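Local atomic coordinates of TRAP dicarboxylate ABC transporter, substrate-binding protein (Roseobacter denitrificans, PDB entry 4OVQ), a protein that binds beta-D-glucuronate and probably serves as the periplasmic solute receptor of a TRAP transporter. Residues V166-N171 with T175-E180; M188-V193 with A205-P210. All coordinates share one frame; numbering follows the deposited sequence.

Interaction 1 (V166-N171 with T175-E180); sequences VRVMNN and TGMIAE. With BDP (beta-D-glucopyranuronic acid), chain C.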
loop_
_atom_site.group_PDB
_atom_site.type_symbol
_atom_site.label_atom_id
_atom_site.label_comp_id
_atom_site.label_asym_id
_atom_site.label_seq_id
_atom_site.Cartn_x
_atom_site.Cartn_y
_atom_site.Cartn_z
ATOM N N VAL A 166 0.634 18.483 1.252
ATOM C CA VAL A 166 0.112 17.127 1.469
ATOM C C VAL A 166 1.247 16.100 1.480
ATOM O O VAL A 166 2.037 15.997 0.555
ATOM C CB VAL A 166 -0.916 16.727 0.397
ATOM C CG1 VAL A 166 -1.535 15.373 0.762
ATOM C CG2 VAL A 166 -1.987 17.837 0.203
ATOM N N ARG A 167 1.342 15.362 2.580
ATOM C CA ARG A 167 2.308 14.289 2.680
ATOM C C ARG A 167 1.878 13.139 1.788
ATOM O O ARG A 167 0.692 12.776 1.720
ATOM C CB ARG A 167 2.420 13.789 4.117
ATOM C CG ARG A 167 3.430 12.618 4.320
ATOM C CD ARG A 167 2.762 11.267 4.119
ATOM N NE ARG A 167 3.679 10.137 4.223
ATOM C CZ ARG A 167 3.288 8.872 4.149
ATOM N NH1 ARG A 167 1.999 8.606 3.995
ATOM N NH2 ARG A 167 4.185 7.896 4.250
ATOM N N VAL A 168 2.890 12.577 1.135
ATOM C CA VAL A 168 2.732 11.364 0.348
ATOM C C VAL A 168 3.845 10.388 0.626
ATOM O O VAL A 168 4.856 10.731 1.241
ATOM C CB VAL A 168 2.723 11.654 -1.183
ATOM C CG1 VAL A 168 1.447 12.397 -1.568
ATOM C CG2 VAL A 168 3.936 12.468 -1.598
HETATM N N MSE A 169 3.651 9.145 0.189
HETATM C CA MSE A 169 4.734 8.158 0.225
HETATM C C MSE A 169 5.831 8.503 -0.749
HETATM O O MSE A 169 5.643 9.367 -1.597
HETATM C CB MSE A 169 4.188 6.775 -0.099
HETATM C CG MSE A 169 3.198 6.224 0.949
HETATM SE SE MSE A 169 2.638 4.389 0.700
HETATM C CE MSE A 169 1.421 4.640 -0.833
ATOM N N ASN A 170 6.963 7.804 -0.599
ATOM C CA ASN A 170 8.144 8.047 -1.416
ATOM C C ASN A 170 8.074 7.437 -2.836
ATOM O O ASN A 170 8.640 6.388 -3.095
ATOM C CB ASN A 170 9.356 7.515 -0.653
ATOM C CG ASN A 170 9.558 8.218 0.675
ATOM O OD1 ASN A 170 10.087 9.332 0.731
ATOM N ND2 ASN A 170 9.133 7.586 1.752
ATOM N N ASN A 171 7.356 8.118 -3.720
ATOM C CA ASN A 171 7.181 7.705 -5.112
ATOM C C ASN A 171 6.811 8.940 -5.912
ATOM O O ASN A 171 5.848 9.639 -5.583
ATOM C CB ASN A 171 6.112 6.585 -5.208
ATOM C CG ASN A 171 5.947 6.024 -6.635
ATOM O OD1 ASN A 171 6.217 6.712 -7.627
ATOM N ND2 ASN A 171 5.514 4.774 -6.732
ATOM N N THR A 175 4.031 12.549 -5.872
ATOM C CA THR A 175 4.393 13.964 -5.871
ATOM C C THR A 175 3.715 14.619 -7.071
ATOM O O THR A 175 3.136 15.706 -6.965
ATOM C CB THR A 175 5.919 14.207 -5.908
ATOM O OG1 THR A 175 6.491 13.534 -7.026
ATOM C CG2 THR A 175 6.577 13.719 -4.670
ATOM N N GLY A 176 3.771 13.950 -8.215
ATOM C CA GLY A 176 3.025 14.429 -9.369
ATOM C C GLY A 176 1.525 14.602 -9.188
ATOM O O GLY A 176 0.935 15.612 -9.568
HETATM N N MSE A 177 0.885 13.588 -8.629
HETATM C CA MSE A 177 -0.531 13.632 -8.353
HETATM C C MSE A 177 -0.859 14.901 -7.573
HETATM O O MSE A 177 -1.799 15.585 -7.903
HETATM C CB MSE A 177 -0.962 12.379 -7.551
HETATM C CG MSE A 177 -2.378 12.408 -7.009
HETATM SE SE MSE A 177 -2.782 10.909 -5.875
HETATM C CE MSE A 177 -1.840 11.459 -4.336
ATOM N N ILE A 178 -0.101 15.196 -6.521
ATOM C CA ILE A 178 -0.419 16.357 -5.693
ATOM C C ILE A 178 -0.181 17.652 -6.462
ATOM O O ILE A 178 -1.019 18.551 -6.430
ATOM C CB ILE A 178 0.354 16.363 -4.362
ATOM C CG1 ILE A 178 0.043 15.086 -3.550
ATOM C CG2 ILE A 178 0.051 17.639 -3.556
ATOM C CD1 ILE A 178 -1.388 15.006 -2.994
ATOM N N ALA A 179 0.939 17.726 -7.173
ATOM C CA ALA A 179 1.297 18.942 -7.906
ATOM C C ALA A 179 0.224 19.261 -8.953
ATOM O O ALA A 179 -0.101 20.444 -9.183
ATOM C CB ALA A 179 2.674 18.789 -8.532
ATOM N N GLU A 180 -0.384 18.232 -9.548
ATOM C CA GLU A 180 -1.412 18.468 -10.585
ATOM C C GLU A 180 -2.784 18.894 -10.014
ATOM O O GLU A 180 -3.675 19.380 -10.742
ATOM C CB GLU A 180 -1.551 17.238 -11.495
ATOM C CG GLU A 180 -0.239 16.871 -12.183
ATOM C CD GLU A 180 0.229 17.935 -13.179
ATOM O OE1 GLU A 180 -0.621 18.726 -13.641
ATOM O OE2 GLU A 180 1.441 17.990 -13.479
HETATM C C1 BDP C . -0.582 2.341 4.498
HETATM C C2 BDP C . 0.230 1.134 4.104
HETATM C C3 BDP C . 1.537 1.262 4.756
HETATM C C4 BDP C . 2.212 2.519 4.321
HETATM C C5 BDP C . 1.347 3.717 4.637
HETATM C C6 BDP C . 1.961 5.045 4.166
HETATM O O2 BDP C . -0.483 -0.019 4.668
HETATM O O3 BDP C . 2.342 0.151 4.211
HETATM O O4 BDP C . 3.532 2.646 5.002
HETATM O O5 BDP C . 0.058 3.585 4.055
HETATM O O6A BDP C . 3.218 5.193 4.220
HETATM O O1 BDP C . -1.855 2.356 3.920
HETATM O O6B BDP C . 1.119 5.940 3.906
#
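Val166 and Val168, on one side of strand 166-168, pack against Ile178 of helix 175-180, which runs nearly antiparallel to the strand at an axis distance of 9.3 Å. The apolar contact has two centres. At Val168, CG1 lies 3.6 Å from Ile178 CG1, the two side chains sliding past each other in opposite directions. Val166 presents CB and CG1 to the end of Ile178, with Val166 CG1 and Ile178 CD1 3.8 Å apart. Both chi1 and chi2 of Ile178 are near -60°, a bend that lays CD1 against Val166 while CG1 stays with Val168. The methyl end of selenomethionine Met177 adds a looser touch on Val168, and Phe148 and Pro185 also pack on Ile178.

Among backbone groups, Thr175 N gives a weak hydrogen bond to Asn171 O at 3.4 Å. Asn171 is the N-cap of the helix: its OD1 accepts from Leu173 N, while ND2 is held by Asn100 OD1 and Gly90 O.

The alternation of the strand turns Arg167 to the other side, where it meets glucuronate. The edge of the Arg167 guanidinium meets the sugar carboxylate in two side-by-side hydrogen bonds, NH1 of Arg167 2.8 Å from ligand O6B and NH2 2.9 Å from ligand O6A. Both bonds are almost straight, 178° and 174°, and the carboxylate carbon lies in the guanidinium plane. Met188 O takes the NE hydrogen and is likely to limit rotation of the group. Beside this pair, CG of selenomethionine Met169 comes within 3.4 Å of ligand O6A. Strand 165-168, helix 172-180 and strand 184-187 form a right-handed beta-alpha-beta unit, here with an arginine of its first strand reading the ligand carboxylate, as in TRAP solute-binding proteins.

Interaction 2 (M188-V193 with A205-P210); sequences MAFAEV and AENNWP. With BDP (beta-D-glucopyranuronic acid), chain C.
The glucuronate pocket brings together Phe190, from the loop before helix 193-199, and Asn207, at the end of strand 204-207. Phe190 CE1 lies 3.5 Å from Asn207 ND2, the side chains crossing at about a right angle with ring and amide planes 43° apart. CG of Phe190 stands anti to the backbone N (chi1 -167°), which carries the ring against the sugar: ligand C5 sits 3.6 Å above the centre of one face of the Phe190 ring, and CD1 approaches the carboxylate carbon C6 to 3.3 Å. An aromatic ring lying over a sugar is a familiar feature of carbohydrate-binding sites. Cutting Phe190 back to an alanine is likely to open a gap against C5 and C6 of the sugar and to leave the Asn207 amide without its aromatic neighbour.

The Asn207 amide uses both ends on the ligand. Asn207 OD1 accepts from the anomeric hydroxyl O1 of the ligand at 2.6 Å, and Asn207 ND2 donates to its ring oxygen O5 at 3.0 Å. Asn207 OD1 also takes Asn208 N, 2.7 Å away, on a lone pair in the carbonyl plane, a second bond likely to fix the amide rotation. Asn208 caps the helix that follows through OD1 to Ser211 N. Farther from the sugar, Val193 CG1 meets Ala205 CB at 4.2 Å.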
loop_
_atom_site.group_PDB
_atom_site.type_symbol
_atom_site.label_atom_id
_atom_site.label_comp_id
_atom_site.label_asym_id
_atom_site.label_seq_id
_atom_site.Cartn_x
_atom_site.Cartn_y
_atom_site.Cartn_z
HETATM N N MSE A 188 7.413 11.708 2.783
HETATM C CA MSE A 188 7.852 11.584 4.154
HETATM C C MSE A 188 7.529 10.193 4.657
HETATM O O MSE A 188 6.505 9.602 4.303
HETATM C CB MSE A 188 7.081 12.630 4.983
HETATM C CG MSE A 188 7.401 12.668 6.406
HETATM SE SE MSE A 188 6.247 13.926 7.388
HETATM C CE MSE A 188 6.380 15.389 6.363
ATOM N N ALA A 189 8.390 9.683 5.527
ATOM C CA ALA A 189 8.176 8.418 6.189
ATOM C C ALA A 189 6.856 8.421 6.960
ATOM O O ALA A 189 6.541 9.380 7.633
ATOM C CB ALA A 189 9.336 8.148 7.126
ATOM N N PHE A 190 6.134 7.317 6.895
ATOM C CA PHE A 190 4.848 7.160 7.539
ATOM C C PHE A 190 4.916 7.494 9.018
ATOM O O PHE A 190 4.000 8.102 9.551
ATOM C CB PHE A 190 4.400 5.713 7.328
ATOM C CG PHE A 190 2.961 5.428 7.646
ATOM C CD1 PHE A 190 1.943 6.269 7.249
ATOM C CD2 PHE A 190 2.637 4.258 8.340
ATOM C CE1 PHE A 190 0.595 5.911 7.521
ATOM C CE2 PHE A 190 1.306 3.935 8.614
ATOM C CZ PHE A 190 0.323 4.767 8.215
ATOM N N ALA A 191 6.001 7.069 9.674
ATOM C CA ALA A 191 6.148 7.219 11.116
ATOM C C ALA A 191 6.131 8.693 11.537
ATOM O O ALA A 191 5.721 8.994 12.670
ATOM C CB ALA A 191 7.455 6.566 11.584
ATOM N N GLU A 192 6.548 9.568 10.631
ATOM C CA GLU A 192 6.774 10.990 10.952
ATOM C C GLU A 192 5.545 11.858 10.657
ATOM O O GLU A 192 5.491 13.033 10.992
ATOM C CB GLU A 192 7.991 11.492 10.205
ATOM C CG GLU A 192 9.242 10.933 10.817
ATOM C CD GLU A 192 10.479 11.541 10.267
ATOM O OE1 GLU A 192 10.437 11.929 9.085
ATOM O OE2 GLU A 192 11.504 11.613 11.003
ATOM N N VAL A 193 4.525 11.248 10.079
ATOM C CA VAL A 193 3.339 12.002 9.654
ATOM C C VAL A 193 2.515 12.624 10.828
ATOM O O VAL A 193 2.081 13.772 10.730
ATOM C CB VAL A 193 2.453 11.156 8.738
ATOM C CG1 VAL A 193 1.218 11.981 8.311
ATOM C CG2 VAL A 193 3.273 10.662 7.524
ATOM N N ALA A 205 -2.687 14.640 4.536
ATOM C CA ALA A 205 -2.097 13.436 4.006
ATOM C C ALA A 205 -3.215 12.623 3.361
ATOM O O ALA A 205 -4.281 13.148 3.078
ATOM C CB ALA A 205 -1.416 12.682 5.128
ATOM N N GLU A 206 -2.968 11.349 3.066
ATOM C CA GLU A 206 -3.986 10.515 2.447
ATOM C C GLU A 206 -3.739 9.050 2.787
ATOM O O GLU A 206 -2.584 8.602 2.865
ATOM C CB GLU A 206 -4.044 10.759 0.936
ATOM C CG GLU A 206 -2.710 10.824 0.197
ATOM C CD GLU A 206 -2.116 9.445 -0.130
ATOM O OE1 GLU A 206 -0.940 9.197 0.260
ATOM O OE2 GLU A 206 -2.801 8.619 -0.788
ATOM N N ASN A 207 -4.823 8.307 3.022
ATOM C CA ASN A 207 -4.688 6.922 3.396
ATOM C C ASN A 207 -6.030 6.244 3.516
ATOM O O ASN A 207 -7.054 6.871 3.345
ATOM C CB ASN A 207 -3.904 6.767 4.700
ATOM C CG ASN A 207 -2.935 5.612 4.630
ATOM O OD1 ASN A 207 -3.353 4.494 4.325
ATOM N ND2 ASN A 207 -1.646 5.866 4.851
ATOM N N ASN A 208 -6.007 4.944 3.779
ATOM C CA ASN A 208 -7.251 4.201 4.007
ATOM C C ASN A 208 -7.796 4.465 5.426
ATOM O O ASN A 208 -7.136 5.071 6.269
ATOM C CB ASN A 208 -6.993 2.718 3.779
ATOM C CG ASN A 208 -5.808 2.192 4.579
ATOM O OD1 ASN A 208 -5.672 2.442 5.766
ATOM N ND2 ASN A 208 -4.921 1.439 3.904
ATOM N N TRP A 209 -9.023 4.009 5.701
ATOM C CA TRP A 209 -9.610 4.239 7.022
ATOM C C TRP A 209 -8.804 3.667 8.174
ATOM O O TRP A 209 -8.595 4.336 9.179
ATOM C CB TRP A 209 -11.039 3.698 7.137
ATOM C CG TRP A 209 -12.061 4.446 6.374
ATOM C CD1 TRP A 209 -12.643 4.058 5.213
ATOM C CD2 TRP A 209 -12.658 5.704 6.727
ATOM N NE1 TRP A 209 -13.566 4.990 4.806
ATOM C CE2 TRP A 209 -13.600 6.010 5.722
ATOM C CE3 TRP A 209 -12.482 6.603 7.784
ATOM C CZ2 TRP A 209 -14.376 7.183 5.749
ATOM C CZ3 TRP A 209 -13.250 7.771 7.804
ATOM C CH2 TRP A 209 -14.187 8.039 6.790
ATOM N N PRO A 210 -8.351 2.406 8.067
ATOM C CA PRO A 210 -7.628 1.835 9.207
ATOM C C PRO A 210 -6.302 2.532 9.582
ATOM O O PRO A 210 -5.934 2.599 10.755
ATOM C CB PRO A 210 -7.417 0.375 8.785
ATOM C CG PRO A 210 -8.532 0.107 7.819
ATOM C CD PRO A 210 -8.652 1.392 7.049
HETATM C C1 BDP C . -0.582 2.341 4.498
HETATM C C2 BDP C . 0.230 1.134 4.104
HETATM C C3 BDP C . 1.537 1.262 4.756
HETATM C C4 BDP C . 2.212 2.519 4.321
HETATM C C5 BDP C . 1.347 3.717 4.637
HETATM C C6 BDP C . 1.961 5.045 4.166
HETATM O O2 BDP C . -0.483 -0.019 4.668
HETATM O O3 BDP C . 2.342 0.151 4.211
HETATM O O4 BDP C . 3.532 2.646 5.002
HETATM O O5 BDP C . 0.058 3.585 4.055
HETATM O O6A BDP C . 3.218 5.193 4.220
HETATM O O1 BDP C . -1.855 2.356 3.920
HETATM O O6B BDP C . 1.119 5.940 3.906
#

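How the interactions relate
From the N terminus, the chain enters interaction 1 on strand 165-168 and closes a short loop when helix 172-180 folds back along it. It then passes through strand 184-187, parallel to the first, and opens interaction 2, whose loop spans helix 193-199 before closing at strand 204-207. The two loops follow in series, neither nested nor crossing. They join where the backbone of Met188 bonds to Val168, and where Val193 and Phe190 pack beside Arg167. Interaction 1 ties the helix to the two-stranded parallel sheet, whereas interaction 2 connects the segment after that sheet with an outermost strand of the four-stranded mixed sheet. Glucuronate touches both.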